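Side-chain contacts in CEP104 (Gallus gallus, PDB 5JO8), which serves as a centriolar protein that binds microtubules, with an all-helical TOG domain of the kind that probably engages tubulin: residues A[43-48]-A[62-67]; A[66-71]-A[110-115]. All coordinates share one frame; numbering follows the deposited sequence.

Contact 1. Residues A[43-48]-A[62-67]; sequences EALVSG and LAVYKK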
loop_
_atom_site.group_PDB
_atom_site.type_symbol
_atom_site.label_atom_id
_atom_site.label_comp_id
_atom_site.label_asym_id
_atom_site.label_seq_id
_atom_site.Cartn_x
_atom_site.Cartn_y
_atom_site.Cartn_z
ATOM N N GLU A 43 -1.728 -27.981 -9.409
ATOM C CA GLU A 43 -2.126 -28.151 -8.023
ATOM C C GLU A 43 -0.934 -28.298 -7.078
ATOM O O GLU A 43 -0.997 -27.854 -5.927
ATOM C CB GLU A 43 -3.105 -29.322 -7.868
ATOM C CG GLU A 43 -3.595 -29.515 -6.443
ATOM C CD GLU A 43 -4.747 -30.489 -6.337
ATOM O OE1 GLU A 43 -5.304 -30.871 -7.386
ATOM O OE2 GLU A 43 -5.092 -30.863 -5.195
ATOM N N ALA A 44 0.157 -28.896 -7.559
ATOM C CA ALA A 44 1.332 -29.115 -6.715
ATOM C C ALA A 44 1.909 -27.795 -6.200
ATOM O O ALA A 44 2.173 -27.642 -5.002
ATOM C CB ALA A 44 2.399 -29.910 -7.466
ATOM N N LEU A 45 2.084 -26.836 -7.107
ATOM C CA LEU A 45 2.601 -25.530 -6.726
ATOM C C LEU A 45 1.651 -24.839 -5.756
ATOM O O LEU A 45 2.090 -24.286 -4.746
ATOM C CB LEU A 45 2.851 -24.649 -7.955
ATOM C CG LEU A 45 3.503 -23.284 -7.699
ATOM C CD1 LEU A 45 4.339 -22.871 -8.906
ATOM C CD2 LEU A 45 2.448 -22.214 -7.387
ATOM N N VAL A 46 0.361 -24.832 -6.078
ATOM C CA VAL A 46 -0.611 -24.148 -5.225
ATOM C C VAL A 46 -0.678 -24.794 -3.845
ATOM O O VAL A 46 -0.760 -24.104 -2.824
ATOM C CB VAL A 46 -1.993 -24.046 -5.907
ATOM C CG1 VAL A 46 -3.038 -23.496 -4.947
ATOM C CG2 VAL A 46 -1.901 -23.172 -7.144
ATOM N N SER A 47 -0.618 -26.124 -3.806
ATOM C CA SER A 47 -0.563 -26.823 -2.527
ATOM C C SER A 47 0.636 -26.357 -1.712
ATOM O O SER A 47 0.543 -26.210 -0.487
ATOM C CB SER A 47 -0.510 -28.340 -2.743
ATOM O OG SER A 47 -1.705 -28.792 -3.363
ATOM N N GLY A 48 1.765 -26.129 -2.381
ATOM C CA GLY A 48 2.927 -25.565 -1.712
ATOM C C GLY A 48 2.642 -24.187 -1.133
ATOM O O GLY A 48 2.967 -23.907 0.021
ATOM N N LEU A 62 8.690 -18.462 -5.132
ATOM C CA LEU A 62 9.883 -18.372 -5.964
ATOM C C LEU A 62 9.713 -19.146 -7.271
ATOM O O LEU A 62 10.265 -18.757 -8.300
ATOM C CB LEU A 62 11.115 -18.837 -5.183
ATOM C CG LEU A 62 11.418 -17.929 -3.986
ATOM C CD1 LEU A 62 12.634 -18.422 -3.212
ATOM C CD2 LEU A 62 11.600 -16.478 -4.440
ATOM N N ALA A 63 8.947 -20.230 -7.235
ATOM C CA ALA A 63 8.666 -20.982 -8.462
ATOM C C ALA A 63 7.767 -20.188 -9.398
ATOM O O ALA A 63 7.922 -20.254 -10.620
ATOM C CB ALA A 63 8.037 -22.336 -8.155
ATOM N N VAL A 64 6.823 -19.445 -8.826
ATOM C CA VAL A 64 5.952 -18.588 -9.615
ATOM C C VAL A 64 6.785 -17.489 -10.247
ATOM O O VAL A 64 6.607 -17.179 -11.428
ATOM C CB VAL A 64 4.802 -18.023 -8.765
ATOM C CG1 VAL A 64 4.024 -16.951 -9.537
ATOM C CG2 VAL A 64 3.883 -19.137 -8.322
ATOM N N TYR A 65 7.705 -16.917 -9.474
ATOM C CA TYR A 65 8.613 -15.912 -9.996
ATOM C C TYR A 65 9.372 -16.471 -11.198
ATOM O O TYR A 65 9.432 -15.846 -12.254
ATOM C CB TYR A 65 9.598 -15.473 -8.901
ATOM C CG TYR A 65 10.766 -14.668 -9.426
ATOM C CD1 TYR A 65 11.910 -15.306 -9.908
ATOM C CD2 TYR A 65 10.727 -13.280 -9.461
ATOM C CE1 TYR A 65 12.967 -14.593 -10.409
ATOM C CE2 TYR A 65 11.801 -12.551 -9.964
ATOM C CZ TYR A 65 12.916 -13.225 -10.428
ATOM O OH TYR A 65 13.983 -12.533 -10.938
ATOM N N LYS A 66 9.959 -17.652 -11.038
ATOM C CA LYS A 66 10.668 -18.280 -12.148
ATOM C C LYS A 66 9.771 -18.546 -13.368
ATOM O O LYS A 66 10.165 -18.269 -14.510
ATOM C CB LYS A 66 11.318 -19.582 -11.691
ATOM C CG LYS A 66 12.072 -20.299 -12.798
ATOM C CD LYS A 66 12.879 -21.444 -12.221
ATOM C CE LYS A 66 13.545 -22.261 -13.311
ATOM N NZ LYS A 66 14.569 -21.478 -14.043
ATOM N N LYS A 67 8.575 -19.081 -13.138
ATOM C CA LYS A 67 7.671 -19.414 -14.245
ATOM C C LYS A 67 7.301 -18.155 -15.041
ATOM O O LYS A 67 7.336 -18.151 -16.276
ATOM C CB LYS A 67 6.415 -20.123 -13.726
ATOM C CG LYS A 67 5.424 -20.549 -14.818
ATOM C CD LYS A 67 5.984 -21.679 -15.656
ATOM C CE LYS A 67 5.007 -22.097 -16.747
ATOM N NZ LYS A 67 3.708 -22.560 -16.182
#

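Contact 2. Residues A[66-71]-A[110-115]; sequences KKLMEM and LKMIIT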
loop_
_atom_site.group_PDB
_atom_site.type_symbol
_atom_site.label_atom_id
_atom_site.label_comp_id
_atom_site.label_asym_id
_atom_site.label_seq_id
_atom_site.Cartn_x
_atom_site.Cartn_y
_atom_site.Cartn_z
ATOM N N LYS A 66 9.959 -17.652 -11.038
ATOM C CA LYS A 66 10.668 -18.280 -12.148
ATOM C C LYS A 66 9.771 -18.546 -13.368
ATOM O O LYS A 66 10.165 -18.269 -14.510
ATOM C CB LYS A 66 11.318 -19.582 -11.691
ATOM C CG LYS A 66 12.072 -20.299 -12.798
ATOM C CD LYS A 66 12.879 -21.444 -12.221
ATOM C CE LYS A 66 13.545 -22.261 -13.311
ATOM N NZ LYS A 66 14.569 -21.478 -14.043
ATOM N N LYS A 67 8.575 -19.081 -13.138
ATOM C CA LYS A 67 7.671 -19.414 -14.245
ATOM C C LYS A 67 7.301 -18.155 -15.041
ATOM O O LYS A 67 7.336 -18.151 -16.276
ATOM C CB LYS A 67 6.415 -20.123 -13.726
ATOM C CG LYS A 67 5.424 -20.549 -14.818
ATOM C CD LYS A 67 5.984 -21.679 -15.656
ATOM C CE LYS A 67 5.007 -22.097 -16.747
ATOM N NZ LYS A 67 3.708 -22.560 -16.182
ATOM N N LEU A 68 6.942 -17.079 -14.346
ATOM C CA LEU A 68 6.618 -15.836 -15.042
ATOM C C LEU A 68 7.818 -15.217 -15.758
ATOM O O LEU A 68 7.674 -14.767 -16.896
ATOM C CB LEU A 68 5.985 -14.821 -14.090
ATOM C CG LEU A 68 4.461 -14.919 -13.964
ATOM C CD1 LEU A 68 4.060 -16.178 -13.215
ATOM C CD2 LEU A 68 3.893 -13.679 -13.264
ATOM N N MET A 69 8.991 -15.201 -15.111
ATOM C CA MET A 69 10.191 -14.612 -15.706
ATOM C C MET A 69 10.599 -15.328 -16.997
ATOM O O MET A 69 11.148 -14.714 -17.912
ATOM C CB MET A 69 11.370 -14.623 -14.716
ATOM C CG MET A 69 11.302 -13.517 -13.657
ATOM S SD MET A 69 11.474 -11.873 -14.375
ATOM C CE MET A 69 13.188 -11.922 -14.914
ATOM N N GLU A 70 10.310 -16.618 -17.074
ATOM C CA GLU A 70 10.763 -17.414 -18.211
ATOM C C GLU A 70 9.727 -17.547 -19.327
ATOM O O GLU A 70 9.982 -18.205 -20.335
ATOM C CB GLU A 70 11.280 -18.774 -17.737
ATOM C CG GLU A 70 12.542 -18.625 -16.896
ATOM C CD GLU A 70 13.098 -19.942 -16.382
ATOM O OE1 GLU A 70 12.430 -20.990 -16.544
ATOM O OE2 GLU A 70 14.213 -19.918 -15.812
ATOM N N MET A 71 8.567 -16.906 -19.170
ATOM C CA MET A 71 7.561 -16.920 -20.234
ATOM C C MET A 71 8.074 -16.188 -21.466
ATOM O O MET A 71 8.492 -15.032 -21.386
ATOM C CB MET A 71 6.256 -16.268 -19.768
ATOM C CG MET A 71 5.577 -16.976 -18.624
ATOM S SD MET A 71 5.197 -18.692 -18.980
ATOM C CE MET A 71 4.199 -18.522 -20.460
ATOM N N LEU A 110 5.792 -9.599 -6.550
ATOM C CA LEU A 110 4.960 -8.444 -6.876
ATOM C C LEU A 110 5.735 -7.368 -7.626
ATOM O O LEU A 110 5.282 -6.861 -8.661
ATOM C CB LEU A 110 4.349 -7.858 -5.609
ATOM C CG LEU A 110 3.504 -6.602 -5.781
ATOM C CD1 LEU A 110 2.380 -6.915 -6.775
ATOM C CD2 LEU A 110 2.931 -6.189 -4.448
ATOM N N LYS A 111 6.924 -7.035 -7.129
ATOM C CA LYS A 111 7.742 -6.028 -7.787
ATOM C C LYS A 111 8.128 -6.449 -9.205
ATOM O O LYS A 111 8.113 -5.634 -10.136
ATOM C CB LYS A 111 8.994 -5.720 -6.949
ATOM C CG LYS A 111 9.864 -4.646 -7.565
ATOM C CD LYS A 111 11.051 -4.260 -6.687
ATOM C CE LYS A 111 11.909 -3.262 -7.436
ATOM N NZ LYS A 111 13.171 -2.956 -6.706
ATOM N N MET A 112 8.478 -7.718 -9.372
ATOM C CA MET A 112 8.811 -8.249 -10.687
ATOM C C MET A 112 7.618 -8.155 -11.650
ATOM O O MET A 112 7.785 -7.815 -12.825
ATOM C CB MET A 112 9.276 -9.702 -10.561
ATOM C CG MET A 112 9.619 -10.380 -11.890
ATOM S SD MET A 112 8.234 -11.008 -12.855
ATOM C CE MET A 112 7.694 -12.381 -11.843
ATOM N N ILE A 113 6.422 -8.478 -11.174
ATOM C CA ILE A 113 5.260 -8.465 -12.068
ATOM C C ILE A 113 5.034 -7.053 -12.578
ATOM O O ILE A 113 4.837 -6.831 -13.779
ATOM C CB ILE A 113 4.015 -9.012 -11.366
ATOM C CG1 ILE A 113 4.154 -10.513 -11.148
ATOM C CG2 ILE A 113 2.778 -8.767 -12.218
ATOM C CD1 ILE A 113 3.196 -11.072 -10.139
ATOM N N ILE A 114 5.087 -6.092 -11.672
ATOM C CA ILE A 114 4.817 -4.700 -12.012
ATOM C C ILE A 114 5.918 -4.059 -12.860
ATOM O O ILE A 114 5.655 -3.379 -13.844
ATOM C CB ILE A 114 4.550 -3.889 -10.734
ATOM C CG1 ILE A 114 3.213 -4.295 -10.123
ATOM C CG2 ILE A 114 4.594 -2.391 -11.018
ATOM C CD1 ILE A 114 3.032 -3.740 -8.699
ATOM N N THR A 115 7.171 -4.269 -12.470
ATOM C CA THR A 115 8.268 -3.525 -13.077
ATOM C C THR A 115 8.920 -4.244 -14.260
ATOM O O THR A 115 9.626 -3.625 -15.055
ATOM C CB THR A 115 9.351 -3.165 -12.038
ATOM O OG1 THR A 115 10.023 -4.358 -11.604
ATOM C CG2 THR A 115 8.731 -2.438 -10.832
#

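Contact 1. Residues A[43-48]-A[62-67]
The carbonyl oxygen of Glu43 is gripped twice by Ser47, one turn further along the same short helix that sends Leu45 across to Ala63 and Val64. Ser47 N reaches Glu43 O at 2.8 Å, the ordinary helical bond, and Ser47 OG reaches it at the same 2.8 Å. The hydroxyl comes from above the carbonyl plane, 42° out of it, while the backbone N of Ser47 uses the same oxygen. Serine suits this buried spot, where its side chain also touches Pro23 and Leu26, because the helix itself supplies an acceptor for the small polar group.

The contact itself is made wholly of methyl groups. Leu45 points at helix 54-69 and, with CG anti to its own backbone nitrogen (chi1 -175°), extends both of its terminal methyls over the gap. Leu45 CD2 presses on Val64 CG2 at 3.5 Å, the closest approach between the two segments. Leu45 CD1 sits astride the neighbouring residues, 3.8 Å from Ala63 CB and 3.8 Å from Val64 CG2. The leucine and valine side chains meet at about a right angle, the fork of one set across the branch of the other. Alanine fits opposite the leucine because its single methyl lets the longer chain come close, whereas beta-branched Val64 offers one methyl here and also packs on Phe41, Ala87, Leu90 and Leu109. Leu90 of helix 77-94 touches Leu45 as well, so leucine and valine share a neighbour.

No hydrogen bond joins the segments. The short helix 43-49 is therefore held against helix 54-69 here by dispersion and the burial of hydrocarbon, while the Ser47 hydroxyl is satisfied within its own helix.

Contact 2. Residues A[66-71]-A[110-115]
Met69 and Met112 lie side by side across this interface, their chains antiparallel, one alongside the other. Met69 SD rests 3.4 Å from Met112 CG, and the two sulfurs, Met69 SD and Met112 SD, come within 3.7 Å. Bends at chi2 and chi3 in both turn the chains alongside one another. Met112 starts with CG anti to its backbone nitrogen (chi1 178°); the following bends carry its terminal methyl round to Leu68, where Met112 CE lies 3.7 Å from Leu68 CB. Methionine is apt on both helices, since an unbranched, flexible chain with a polarisable sulfur can mould itself to an uneven surface.

Beside this pair, Leu68 and Ile113 meet at a slant. Leu68 CD2 lies 3.8 Å from Ile113 CG1 and 4.1 Å from Ile113 CD1, so one leucine methyl rests against the CG1-CD1 arm of the isoleucine, which bends back toward Leu68. Both residues also touch helix 77-94, Leu68 through Met83 and Ile113 through Leu84, while Ile113 reaches Cys131 of helix 125-142. Their branched hydrocarbon thus suits a place where several helices converge.

Within helix 100-121, Lys111 O takes two donors, Thr115 N at 2.9 Å and Thr115 OG1 at 2.7 Å, from opposite faces of its plane; the threonine hydroxyl is thereby satisfied inside its own helix. Across the interface there is neither a hydrogen bond nor a charge pair. Polar links lie at its margins, where Met71 O is hydrogen-bonded to Lys120 NZ and Tyr65 makes a cation-pi contact with Lys108. Between these two segments cohesion rests on sulfur and hydrocarbon, and depends on the fit of shapes more than on directional bonds.

From the N terminus, helix 43-49 leads through a short connection into helix 54-69, and contact 1 closes this loop of 13 intervening residues. Contact 2 begins where contact 1 ends, sharing Lys66 and Lys67, and closes a longer excursion of 38 residues that contains helix 77-94 before the chain returns as helix 100-121. The two loops follow one another, neither nesting nor crossing beyond that brief overlap. Helix 54-69 serves both, and Tyr65, lying against Met112, bridges them. Together they tie helix 43-49 to one part of helix 54-69 and helix 100-121 to another, consistent with the stacked helical hairpins of a HEAT-like TOG architecture.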